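Local coordinates for protein arginine kinase (Anthopleura japonica, PDB 4RF6) that catalyses the reversible transfer of a phosphoryl group from ATP to L-arginine, in a chain that carries two phosphagen kinase repeats, at residues A[49-54]-A[82-87]; A[142-147]-A[205-210]; A[465-470]-A[698-703]. One frame throughout, in Å; residues are numbered along the deposited sequence.

How the interactions relate
Interactions 1 and 2 belong to the first repeat and touch through L53 and G142, although they join different elements; interaction 3 lies in the second repeat, its centre about 86 Å from that of interaction 1. Interaction 1, partly buried, is apolar packing with a water bridge at its exposed side. Interaction 2, the buried one, joins two loops through a proline–isoleucine pair and a lysine folded onto carbonyls. Interaction 3, at the surface, ties a loop to a helix through a glutamine amide with valines beneath. Together the three illustrate how loops are fastened to one fold by quite different chemistry.

Interaction 1. Residues A[49-54]-A[82-87]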
ATOM      1  N   LYS A  49       2.046  21.216  46.751  1.00 27.90           N
ATOM      2  CA  LYS A  49       1.729  19.791  46.821  1.00 26.40           C
ATOM      3  C   LYS A  49       2.660  18.960  45.942  1.00 25.80           C
ATOM      4  O   LYS A  49       3.023  19.377  44.837  1.00 28.02           O
ATOM      5  CB  LYS A  49       0.276  19.543  46.406  1.00 29.40           C
ATOM      6  CG  LYS A  49      -0.729  20.386  47.177  1.00 34.12           C
ATOM      7  CD  LYS A  49      -2.138  19.825  47.056  1.00 35.58           C
ATOM      8  CE  LYS A  49      -3.129  20.678  47.844  1.00 37.19           C
ATOM      9  NZ  LYS A  49      -4.509  20.120  47.774  1.00 39.07           N
ATOM     10  N   LYS A  50       3.037  17.780  46.435  1.00 23.97           N
ATOM     11  CA  LYS A  50       3.882  16.855  45.676  1.00 26.48           C
ATOM     12  C   LYS A  50       3.364  15.420  45.786  1.00 26.24           C
ATOM     13  O   LYS A  50       2.945  14.983  46.863  1.00 20.48           O
ATOM     14  CB  LYS A  50       5.332  16.923  46.171  1.00 28.05           C
ATOM     15  CG  LYS A  50       5.965  18.296  46.006  1.00 31.48           C
ATOM     16  CD  LYS A  50       7.399  18.326  46.485  1.00 33.91           C
ATOM     17  CE  LYS A  50       7.951  19.738  46.401  1.00 36.06           C
ATOM     18  NZ  LYS A  50       8.968  19.982  47.454  1.00 38.13           N
ATOM     19  N   THR A  51       3.394  14.692  44.672  1.00 23.02           N
ATOM     20  CA  THR A  51       2.984  13.291  44.660  1.00 21.37           C
ATOM     21  C   THR A  51       4.066  12.433  45.310  1.00 22.35           C
ATOM     22  O   THR A  51       5.146  12.937  45.633  1.00 24.51           O
ATOM     23  CB  THR A  51       2.716  12.789  43.222  1.00 22.64           C
ATOM     24  OG1 THR A  51       3.960  12.570  42.542  1.00 23.34           O
ATOM     25  CG2 THR A  51       1.878  13.799  42.440  1.00 18.99           C
ATOM     26  N   LYS A  52       3.780  11.144  45.497  1.00 23.14           N
ATOM     27  CA  LYS A  52       4.755  10.218  46.073  1.00 25.97           C
ATOM     28  C   LYS A  52       6.029  10.170  45.246  1.00 22.67           C
ATOM     29  O   LYS A  52       7.108   9.922  45.782  1.00 21.72           O
ATOM     30  CB  LYS A  52       4.186   8.800  46.188  1.00 31.89           C
ATOM     31  CG  LYS A  52       3.648   8.443  47.567  1.00 40.36           C
ATOM     32  CD  LYS A  52       2.951   7.081  47.580  1.00 45.46           C
ATOM     33  CE  LYS A  52       3.923   5.920  47.793  1.00 49.54           C
ATOM     34  NZ  LYS A  52       3.178   4.629  47.960  1.00 51.73           N
ATOM     35  N   LEU A  53       5.905  10.398  43.940  1.00 22.44           N
ATOM     36  CA  LEU A  53       7.075  10.378  43.063  1.00 26.07           C
ATOM     37  C   LEU A  53       7.777  11.732  43.049  1.00 25.78           C
ATOM     38  O   LEU A  53       8.781  11.915  42.356  1.00 26.69           O
ATOM     39  CB  LEU A  53       6.695   9.967  41.640  1.00 28.42           C
ATOM     40  CG  LEU A  53       5.985   8.627  41.472  1.00 33.09           C
ATOM     41  CD1 LEU A  53       6.099   8.171  40.030  1.00 31.75           C
ATOM     42  CD2 LEU A  53       6.537   7.567  42.407  1.00 35.08           C
ATOM     43  N   GLY A  54       7.245  12.678  43.817  1.00 24.80           N
ATOM     44  CA  GLY A  54       7.840  14.000  43.904  1.00 25.04           C
ATOM     45  C   GLY A  54       7.382  14.914  42.784  1.00 23.24           C
ATOM     46  O   GLY A  54       7.981  15.967  42.551  1.00 25.01           O
ATOM     47  N   TYR A  82      -3.122  13.168  38.490  1.00 22.93           N
ATOM     48  CA  TYR A  82      -4.470  13.429  38.001  1.00 22.64           C
ATOM     49  C   TYR A  82      -5.448  13.767  39.125  1.00 25.53           C
ATOM     50  O   TYR A  82      -6.462  14.436  38.902  1.00 23.34           O
ATOM     51  CB  TYR A  82      -4.989  12.246  37.191  1.00 21.97           C
ATOM     52  CG  TYR A  82      -4.527  12.252  35.753  1.00 23.46           C
ATOM     53  CD1 TYR A  82      -5.015  13.195  34.856  1.00 22.03           C
ATOM     54  CD2 TYR A  82      -3.609  11.315  35.294  1.00 22.20           C
ATOM     55  CE1 TYR A  82      -4.602  13.201  33.539  1.00 21.18           C
ATOM     56  CE2 TYR A  82      -3.199  11.308  33.983  1.00 19.57           C
ATOM     57  CZ  TYR A  82      -3.691  12.258  33.112  1.00 22.08           C
ATOM     58  OH  TYR A  82      -3.273  12.257  31.800  1.00 21.50           O
ATOM     59  N   THR A  83      -5.137  13.303  40.330  1.00 23.14           N
ATOM     60  CA  THR A  83      -5.991  13.562  41.487  1.00 26.40           C
ATOM     61  C   THR A  83      -5.451  14.704  42.332  1.00 25.24           C
ATOM     62  O   THR A  83      -6.195  15.617  42.702  1.00 23.27           O
ATOM     63  CB  THR A  83      -6.139  12.312  42.358  1.00 28.50           C
ATOM     64  OG1 THR A  83      -6.865  11.316  41.624  1.00 28.38           O
ATOM     65  CG2 THR A  83      -6.888  12.633  43.648  1.00 33.31           C
ATOM     66  N   LEU A  84      -4.160  14.653  42.644  1.00 25.63           N
ATOM     67  CA  LEU A  84      -3.564  15.665  43.510  1.00 25.41           C
ATOM     68  C   LEU A  84      -3.663  17.040  42.851  1.00 25.08           C
ATOM     69  O   LEU A  84      -3.883  18.048  43.529  1.00 24.20           O
ATOM     70  CB  LEU A  84      -2.111  15.325  43.852  1.00 23.94           C
ATOM     71  CG  LEU A  84      -1.474  16.110  45.003  1.00 23.87           C
ATOM     72  CD1 LEU A  84      -2.120  15.763  46.342  1.00 22.69           C
ATOM     73  CD2 LEU A  84       0.035  15.887  45.072  1.00 23.69           C
ATOM     74  N   PHE A  85      -3.520  17.068  41.527  1.00 24.41           N
ATOM     75  CA  PHE A  85      -3.666  18.301  40.762  1.00 24.57           C
ATOM     76  C   PHE A  85      -4.980  18.290  39.981  1.00 25.14           C
ATOM     77  O   PHE A  85      -5.086  18.887  38.906  1.00 24.66           O
ATOM     78  CB  PHE A  85      -2.469  18.497  39.829  1.00 23.52           C
ATOM     79  CG  PHE A  85      -1.139  18.390  40.528  1.00 26.69           C
ATOM     80  CD1 PHE A  85      -0.799  19.282  41.537  1.00 26.08           C
ATOM     81  CD2 PHE A  85      -0.236  17.395  40.185  1.00 24.12           C
ATOM     82  CE1 PHE A  85       0.421  19.186  42.187  1.00 25.95           C
ATOM     83  CE2 PHE A  85       0.986  17.290  40.828  1.00 26.25           C
ATOM     84  CZ  PHE A  85       1.316  18.185  41.829  1.00 26.97           C
ATOM     85  N   GLY A  86      -5.971  17.601  40.542  1.00 24.93           N
ATOM     86  CA  GLY A  86      -7.315  17.518  39.975  1.00 25.65           C
ATOM     87  C   GLY A  86      -7.985  18.813  39.538  1.00 25.47           C
ATOM     88  O   GLY A  86      -8.529  18.885  38.436  1.00 27.69           O
ATOM     89  N   PRO A  87      -7.966  19.845  40.396  1.00 29.59           N
ATOM     90  CA  PRO A  87      -8.591  21.122  40.022  1.00 31.78           C
ATOM     91  C   PRO A  87      -8.093  21.666  38.680  1.00 33.96           C
ATOM     92  O   PRO A  87      -8.823  22.406  38.012  1.00 33.80           O
ATOM     93  CB  PRO A  87      -8.165  22.052  41.154  1.00 30.41           C
ATOM     94  CG  PRO A  87      -8.075  21.140  42.344  1.00 29.82           C
ATOM     95  CD  PRO A  87      -7.554  19.829  41.813  1.00 26.46           C
TER
HETATM   96  O   HOH W   1      -5.434  18.490  45.777  1.00 29.80           O
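L84 packs against the backbone of K50 and T51, an example of a leucine lodging on a peptide group rather than in a pocket of side chains alone. The CD2 methyl of L84 sits over the face of the peptide that joins the two residues, with L84 CD2 3.4 Å from K50 C. The same methyl is flanked by T51 CG2 at 3.8 Å and by K49 CB at 3.9 Å. Because CG of L84 stands opposite the backbone N (chi1 -166°), the branch leaves the helix end directly for the loop. Its other methyl, CD1, meets CD of the K49 chain, which is extended and passes the leucine at a slant.

F85 adds an aromatic contact. The carbonyl oxygen of K49 lies at the ring edge, in plane, with O 3.7 Å from CZ of F85, where the ring hydrogens carry slight positive charge. T51 CG2 approaches the same ring obliquely, 3.9 Å from its CE2.

The polar link across the contact is carried by water. K49 NZ donates to a water at 2.7 Å, and that water donates to the carbonyl oxygen of L84, at the end of helix 79-84. On the loop side a type I turn from T51 to G54 is closed by G54 N to T51 O; T51 OG1 turns to D78 and I55, while E80 accepts from the backbone N of K52.

The loop 49-54 joins helices 40-46 and 57-66, and it lies against the break where helix 79-84 gives way to helix 86-96. F85 marks that break as the N-cap residue of the second helix, and its ring also touches L57 and C60 of helix 57-66, so that helix and the loop meet at the break, within the N-terminal domain.

Interaction 2. Residues A[142-147]-A[205-210]; sequences GLAPGV and AGINKE
K209 and P145 meet at a flat group: the lysine NZ sits above the plane of the P145 carbonyl, about 45° out of it, and donates to P145 O at 3.0 Å. At the G206 carbonyl the same NZ is tilted by 23° from the plane, in a bond of 2.7 Å to G206 O. The pyrrolidine ring of P145 brings CB to within 3.5 Å of A205 O. Its CG rests 3.7 Å from I207 CG1. The proline and isoleucine side chains lie side by side and point the same way, with A144 CB a looser neighbour of the isoleucine.

The lysine reaches these oxygens by bending twice near its end, at chi3 and chi4, which folds its chain back over the type I turn from G206 to K209. G206 itself, at positive phi, ends helix 200-205 in a Schellman motif. A water, 2.9 Å from K209 NZ, extends the network by donating to A144 O and V147 O, and a second water joins A144 O to I207 O.

Around the pair, A205 touches Y75 and I207 approaches E232, both probable substrate-binding residues, consistent with a second-shell place. The chemistry is that of an ammonium shared between two backbone carbonyls and a water: the bond to G206 O holds it over its own turn, and the one to P145 O, with the water, reaches the other loop. The positive charge probably strengthens both.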
ATOM      1  N   GLY A 142       5.436   5.227  37.529  1.00 24.30           N
ATOM      2  CA  GLY A 142       4.996   6.550  37.130  1.00 23.51           C
ATOM      3  C   GLY A 142       4.792   6.553  35.628  1.00 23.75           C
ATOM      4  O   GLY A 142       5.206   5.621  34.930  1.00 21.60           O
ATOM      5  N   LEU A 143       4.141   7.592  35.118  1.00 21.64           N
ATOM      6  CA  LEU A 143       3.996   7.720  33.681  1.00 19.57           C
ATOM      7  C   LEU A 143       5.321   8.210  33.103  1.00 19.40           C
ATOM      8  O   LEU A 143       6.272   8.465  33.848  1.00 20.21           O
ATOM      9  CB  LEU A 143       2.826   8.648  33.355  1.00 17.04           C
ATOM     10  CG  LEU A 143       1.532   8.113  33.974  1.00 17.76           C
ATOM     11  CD1 LEU A 143       0.431   9.167  34.062  1.00 16.35           C
ATOM     12  CD2 LEU A 143       1.042   6.892  33.194  1.00 18.82           C
ATOM     13  N   ALA A 144       5.400   8.321  31.782  1.00 19.64           N
ATOM     14  CA  ALA A 144       6.648   8.720  31.123  1.00 18.63           C
ATOM     15  C   ALA A 144       7.335  10.003  31.641  1.00 17.90           C
ATOM     16  O   ALA A 144       8.570  10.060  31.681  1.00 16.24           O
ATOM     17  CB  ALA A 144       6.457   8.790  29.614  1.00 18.18           C
ATOM     18  N   PRO A 145       6.558  11.040  32.017  1.00 19.67           N
ATOM     19  CA  PRO A 145       7.266  12.230  32.504  1.00 19.48           C
ATOM     20  C   PRO A 145       7.861  12.057  33.900  1.00 19.23           C
ATOM     21  O   PRO A 145       8.707  12.864  34.286  1.00 18.23           O
ATOM     22  CB  PRO A 145       6.167  13.301  32.558  1.00 17.92           C
ATOM     23  CG  PRO A 145       5.058  12.789  31.680  1.00 14.18           C
ATOM     24  CD  PRO A 145       5.118  11.303  31.818  1.00 17.62           C
ATOM     25  N   GLY A 146       7.429  11.044  34.650  1.00 20.71           N
ATOM     26  CA  GLY A 146       7.896  10.879  36.021  1.00 19.50           C
ATOM     27  C   GLY A 146       8.581   9.557  36.348  1.00 19.69           C
ATOM     28  O   GLY A 146       9.129   9.376  37.448  1.00 17.31           O
ATOM     29  N   VAL A 147       8.547   8.624  35.401  1.00 18.63           N
ATOM     30  CA  VAL A 147       9.158   7.310  35.603  1.00 20.56           C
ATOM     31  C   VAL A 147      10.662   7.438  35.918  1.00 18.87           C
ATOM     32  O   VAL A 147      11.358   8.275  35.341  1.00 18.92           O
ATOM     33  CB  VAL A 147       8.931   6.398  34.376  1.00 22.04           C
ATOM     34  CG1 VAL A 147       9.732   6.889  33.172  1.00 21.22           C
ATOM     35  CG2 VAL A 147       9.291   4.962  34.699  1.00 24.72           C
ATOM     36  N   ALA A 205       8.396  18.506  28.964  1.00 22.65           N
ATOM     37  CA  ALA A 205       7.545  17.682  29.820  1.00 24.61           C
ATOM     38  C   ALA A 205       8.370  16.785  30.742  1.00 23.71           C
ATOM     39  O   ALA A 205       7.836  16.201  31.694  1.00 22.24           O
ATOM     40  CB  ALA A 205       6.614  16.841  28.970  1.00 24.86           C
ATOM     41  N   GLY A 206       9.664  16.669  30.445  1.00 23.91           N
ATOM     42  CA  GLY A 206      10.563  15.820  31.210  1.00 20.92           C
ATOM     43  C   GLY A 206      10.613  14.406  30.658  1.00 22.00           C
ATOM     44  O   GLY A 206      11.210  13.509  31.259  1.00 23.70           O
ATOM     45  N   ILE A 207       9.990  14.213  29.498  1.00 20.99           N
ATOM     46  CA  ILE A 207       9.826  12.883  28.908  1.00 22.06           C
ATOM     47  C   ILE A 207      11.122  12.352  28.276  1.00 22.93           C
ATOM     48  O   ILE A 207      11.349  11.137  28.218  1.00 19.79           O
ATOM     49  CB  ILE A 207       8.625  12.875  27.923  1.00 17.97           C
ATOM     50  CG1 ILE A 207       7.315  12.942  28.715  1.00 14.78           C
ATOM     51  CG2 ILE A 207       8.621  11.643  27.014  1.00 15.94           C
ATOM     52  CD1 ILE A 207       6.066  13.156  27.859  1.00 16.04           C
ATOM     53  N   ASN A 208      11.988  13.268  27.847  1.00 20.98           N
ATOM     54  CA  ASN A 208      13.244  12.901  27.200  1.00 22.71           C
ATOM     55  C   ASN A 208      14.354  12.412  28.127  1.00 24.50           C
ATOM     56  O   ASN A 208      15.430  12.062  27.646  1.00 22.16           O
ATOM     57  CB  ASN A 208      13.778  14.071  26.366  1.00 22.46           C
ATOM     58  CG  ASN A 208      13.197  14.105  24.966  1.00 24.01           C
ATOM     59  OD1 ASN A 208      12.701  13.097  24.466  1.00 25.86           O
ATOM     60  ND2 ASN A 208      13.257  15.270  24.325  1.00 24.29           N
ATOM     61  N   LYS A 209      14.110  12.400  29.438  1.00 22.51           N
ATOM     62  CA  LYS A 209      15.148  12.021  30.402  1.00 22.52           C
ATOM     63  C   LYS A 209      15.803  10.677  30.068  1.00 24.57           C
ATOM     64  O   LYS A 209      15.130   9.724  29.653  1.00 23.50           O
ATOM     65  CB  LYS A 209      14.611  12.015  31.841  1.00 23.50           C
ATOM     66  CG  LYS A 209      14.286  13.403  32.400  1.00 23.16           C
ATOM     67  CD  LYS A 209      14.148  13.396  33.928  1.00 23.96           C
ATOM     68  CE  LYS A 209      12.931  12.601  34.401  1.00 24.64           C
ATOM     69  NZ  LYS A 209      11.625  13.161  33.922  1.00 22.47           N
ATOM     70  N   GLU A 210      17.124  10.631  30.236  1.00 21.30           N
ATOM     71  CA  GLU A 210      17.954   9.455  29.947  1.00 20.92           C
ATOM     72  C   GLU A 210      17.934   8.959  28.495  1.00 21.52           C
ATOM     73  O   GLU A 210      18.289   7.804  28.247  1.00 23.74           O
ATOM     74  CB  GLU A 210      17.619   8.279  30.886  1.00 21.13           C
ATOM     75  CG  GLU A 210      17.284   8.641  32.331  1.00 21.79           C
ATOM     76  CD  GLU A 210      18.404   9.361  33.069  1.00 25.86           C
ATOM     77  OE1 GLU A 210      18.109   9.947  34.131  1.00 29.92           O
ATOM     78  OE2 GLU A 210      19.562   9.337  32.603  1.00 26.63           O
TER
HETATM   79  O   HOH W   2      10.232   9.363  29.899  1.00 19.68           O
HETATM   80  O   HOH W   3      10.728  10.441  33.517  1.00 20.72           O

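Interaction 3. Residues A[465-470]-A[698-703]; sequences EKVDAP and QCVQDM
Q701 grips D468 through both ends of its amide, a compact case of a side chain imitating a backbone partner. Its OE1 accepts from the backbone N of D468 at 2.8 Å, nearly straight at 166°, with the donor in the carbonyl plane on a lone pair. In return NE2 gives a longer bond, 3.2 Å, to the carbonyl oxygen of the same aspartate. That oxygen lies almost within the amide plane of the glutamine, although NE2 stands well above the plane of the D468 carbonyl. Two bonds to one residue fix the rotation of the amide, and NE2 has a further acceptor in N705 OD1. The chain arrives here by leaving with CG opposite the backbone N (chi1 -174°) and then turning at chi2 (70°), which carries the amide off the helix toward the loop.

Beneath the amide lies hydrocarbon. V467 slides past Q701 in the opposite direction, its CA 3.6 Å from Q701 OE1, and its CG1 meets V700 CG1 at 4.1 Å. The two valines cross at about a right angle, a modest contact through a few methyls.

In the second repeat, away from the annotated sites, the contact fastens the loop leading to strand 479-488 to helix 696-714 of the C-terminal domain. Farther along that helix, Y704 OH is hydrogen-bonded to P470 O and continues the attachment. Both valines rest on F602 of helix 598-616, and V700 also touches M638 of strand 638-645, so the loop joins helix 696-714 beside helix 598-616 and the antiparallel sheet.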
ATOM      1  N   GLU A 465      11.742 -27.851 -28.220  1.00 22.78           N
ATOM      2  CA  GLU A 465      12.331 -28.830 -29.130  1.00 23.84           C
ATOM      3  C   GLU A 465      11.611 -28.822 -30.478  1.00 23.62           C
ATOM      4  O   GLU A 465      12.070 -29.433 -31.439  1.00 22.83           O
ATOM      5  CB  GLU A 465      12.323 -30.235 -28.513  1.00 24.25           C
ATOM      6  CG  GLU A 465      13.207 -30.370 -27.268  1.00 28.86           C
ATOM      7  CD  GLU A 465      13.255 -31.790 -26.714  1.00 35.40           C
ATOM      8  OE1 GLU A 465      13.834 -31.984 -25.622  1.00 40.13           O
ATOM      9  OE2 GLU A 465      12.722 -32.707 -27.371  1.00 38.15           O
ATOM     10  N   LYS A 466      10.477 -28.129 -30.553  1.00 21.63           N
ATOM     11  CA  LYS A 466       9.767 -28.027 -31.824  1.00 23.36           C
ATOM     12  C   LYS A 466      10.245 -26.822 -32.641  1.00 22.59           C
ATOM     13  O   LYS A 466       9.829 -26.629 -33.788  1.00 22.83           O
ATOM     14  CB  LYS A 466       8.250 -28.029 -31.615  1.00 23.48           C
ATOM     15  CG  LYS A 466       7.746 -29.310 -30.939  1.00 21.16           C
ATOM     16  CD  LYS A 466       6.280 -29.222 -30.545  1.00 20.48           C
ATOM     17  CE  LYS A 466       5.367 -29.238 -31.764  1.00 21.92           C
ATOM     18  NZ  LYS A 466       3.932 -29.115 -31.372  1.00 17.99           N
ATOM     19  N   VAL A 467      11.142 -26.029 -32.057  1.00 19.25           N
ATOM     20  CA  VAL A 467      11.811 -24.961 -32.806  1.00 20.28           C
ATOM     21  C   VAL A 467      13.157 -25.424 -33.371  1.00 24.73           C
ATOM     22  O   VAL A 467      14.017 -25.904 -32.627  1.00 23.12           O
ATOM     23  CB  VAL A 467      12.029 -23.711 -31.944  1.00 21.32           C
ATOM     24  CG1 VAL A 467      12.896 -22.707 -32.684  1.00 17.90           C
ATOM     25  CG2 VAL A 467      10.687 -23.088 -31.577  1.00 17.21           C
ATOM     26  N   ASP A 468      13.334 -25.279 -34.683  1.00 23.43           N
ATOM     27  CA  ASP A 468      14.584 -25.647 -35.342  1.00 25.74           C
ATOM     28  C   ASP A 468      15.360 -24.372 -35.660  1.00 24.03           C
ATOM     29  O   ASP A 468      15.069 -23.693 -36.650  1.00 23.92           O
ATOM     30  CB  ASP A 468      14.284 -26.422 -36.628  1.00 27.11           C
ATOM     31  CG  ASP A 468      15.483 -27.203 -37.143  1.00 34.42           C
ATOM     32  OD1 ASP A 468      16.617 -26.681 -37.089  1.00 31.67           O
ATOM     33  OD2 ASP A 468      15.283 -28.345 -37.613  1.00 39.83           O
ATOM     34  N   ALA A 469      16.341 -24.040 -34.822  1.00 20.90           N
ATOM     35  CA  ALA A 469      17.033 -22.758 -34.945  1.00 19.32           C
ATOM     36  C   ALA A 469      18.544 -22.828 -34.724  1.00 25.10           C
ATOM     37  O   ALA A 469      19.032 -22.429 -33.666  1.00 25.73           O
ATOM     38  CB  ALA A 469      16.406 -21.734 -33.988  1.00 18.22           C
ATOM     39  N   PRO A 470      19.291 -23.325 -35.725  1.00 26.86           N
ATOM     40  CA  PRO A 470      20.758 -23.257 -35.650  1.00 28.92           C
ATOM     41  C   PRO A 470      21.207 -21.795 -35.537  1.00 29.50           C
ATOM     42  O   PRO A 470      20.682 -20.963 -36.279  1.00 27.70           O
ATOM     43  CB  PRO A 470      21.206 -23.854 -36.991  1.00 26.05           C
ATOM     44  CG  PRO A 470      20.054 -24.718 -37.440  1.00 26.25           C
ATOM     45  CD  PRO A 470      18.816 -24.022 -36.936  1.00 26.21           C
ATOM     46  N   GLN A 698       5.515 -21.409 -32.960  1.00 13.10           N
ATOM     47  CA  GLN A 698       5.382 -20.921 -34.328  1.00 13.87           C
ATOM     48  C   GLN A 698       5.896 -19.497 -34.454  1.00 15.89           C
ATOM     49  O   GLN A 698       6.520 -19.138 -35.451  1.00 13.76           O
ATOM     50  CB  GLN A 698       3.929 -21.024 -34.796  1.00 12.48           C
ATOM     51  CG  GLN A 698       3.510 -22.460 -35.106  1.00 13.36           C
ATOM     52  CD  GLN A 698       2.038 -22.584 -35.447  1.00 16.96           C
ATOM     53  OE1 GLN A 698       1.175 -22.072 -34.732  1.00 13.99           O
ATOM     54  NE2 GLN A 698       1.744 -23.267 -36.547  1.00 19.15           N
ATOM     55  N   CYS A 699       5.625 -18.692 -33.434  1.00 16.51           N
ATOM     56  CA  CYS A 699       6.076 -17.311 -33.394  1.00 16.05           C
ATOM     57  C   CYS A 699       7.602 -17.237 -33.405  1.00 15.88           C
ATOM     58  O   CYS A 699       8.195 -16.483 -34.182  1.00 17.92           O
ATOM     59  CB  CYS A 699       5.519 -16.615 -32.152  1.00 17.87           C
ATOM     60  SG  CYS A 699       6.187 -14.952 -31.885  1.00 21.19           S
ATOM     61  N   VAL A 700       8.239 -18.040 -32.557  1.00 15.00           N
ATOM     62  CA  VAL A 700       9.700 -18.067 -32.481  1.00 16.55           C
ATOM     63  C   VAL A 700      10.298 -18.612 -33.776  1.00 17.74           C
ATOM     64  O   VAL A 700      11.309 -18.104 -34.273  1.00 15.87           O
ATOM     65  CB  VAL A 700      10.180 -18.904 -31.281  1.00 17.24           C
ATOM     66  CG1 VAL A 700      11.686 -19.038 -31.286  1.00 19.08           C
ATOM     67  CG2 VAL A 700       9.708 -18.275 -29.970  1.00 14.87           C
ATOM     68  N   GLN A 701       9.674 -19.648 -34.328  1.00 17.32           N
ATOM     69  CA  GLN A 701      10.160 -20.208 -35.588  1.00 17.82           C
ATOM     70  C   GLN A 701      10.039 -19.179 -36.714  1.00 17.42           C
ATOM     71  O   GLN A 701      10.954 -19.037 -37.529  1.00 19.04           O
ATOM     72  CB  GLN A 701       9.397 -21.485 -35.952  1.00 17.29           C
ATOM     73  CG  GLN A 701       9.958 -22.193 -37.177  1.00 15.24           C
ATOM     74  CD  GLN A 701      11.314 -22.837 -36.921  1.00 16.94           C
ATOM     75  OE1 GLN A 701      11.410 -23.834 -36.202  1.00 18.92           O
ATOM     76  NE2 GLN A 701      12.370 -22.274 -37.512  1.00 16.43           N
ATOM     77  N   ASP A 702       8.907 -18.472 -36.756  1.00 18.65           N
ATOM     78  CA  ASP A 702       8.694 -17.397 -37.726  1.00 19.36           C
ATOM     79  C   ASP A 702       9.762 -16.318 -37.616  1.00 19.87           C
ATOM     80  O   ASP A 702      10.271 -15.814 -38.626  1.00 17.64           O
ATOM     81  CB  ASP A 702       7.331 -16.746 -37.504  1.00 18.32           C
ATOM     82  CG  ASP A 702       6.195 -17.555 -38.085  1.00 23.65           C
ATOM     83  OD1 ASP A 702       6.474 -18.464 -38.890  1.00 21.61           O
ATOM     84  OD2 ASP A 702       5.027 -17.262 -37.745  1.00 25.51           O
ATOM     85  N   MET A 703      10.088 -15.944 -36.383  1.00 20.56           N
ATOM     86  CA  MET A 703      11.095 -14.910 -36.155  1.00 20.17           C
ATOM     87  C   MET A 703      12.449 -15.384 -36.650  1.00 20.89           C
ATOM     88  O   MET A 703      13.191 -14.631 -37.288  1.00 24.57           O
ATOM     89  CB  MET A 703      11.180 -14.541 -34.671  1.00 19.73           C
ATOM     90  CG  MET A 703      12.286 -13.545 -34.353  1.00 26.87           C
ATOM     91  SD  MET A 703      12.037 -11.956 -35.172  1.00 37.10           S
ATOM     92  CE  MET A 703      10.495 -11.466 -34.397  1.00 23.92           C
TER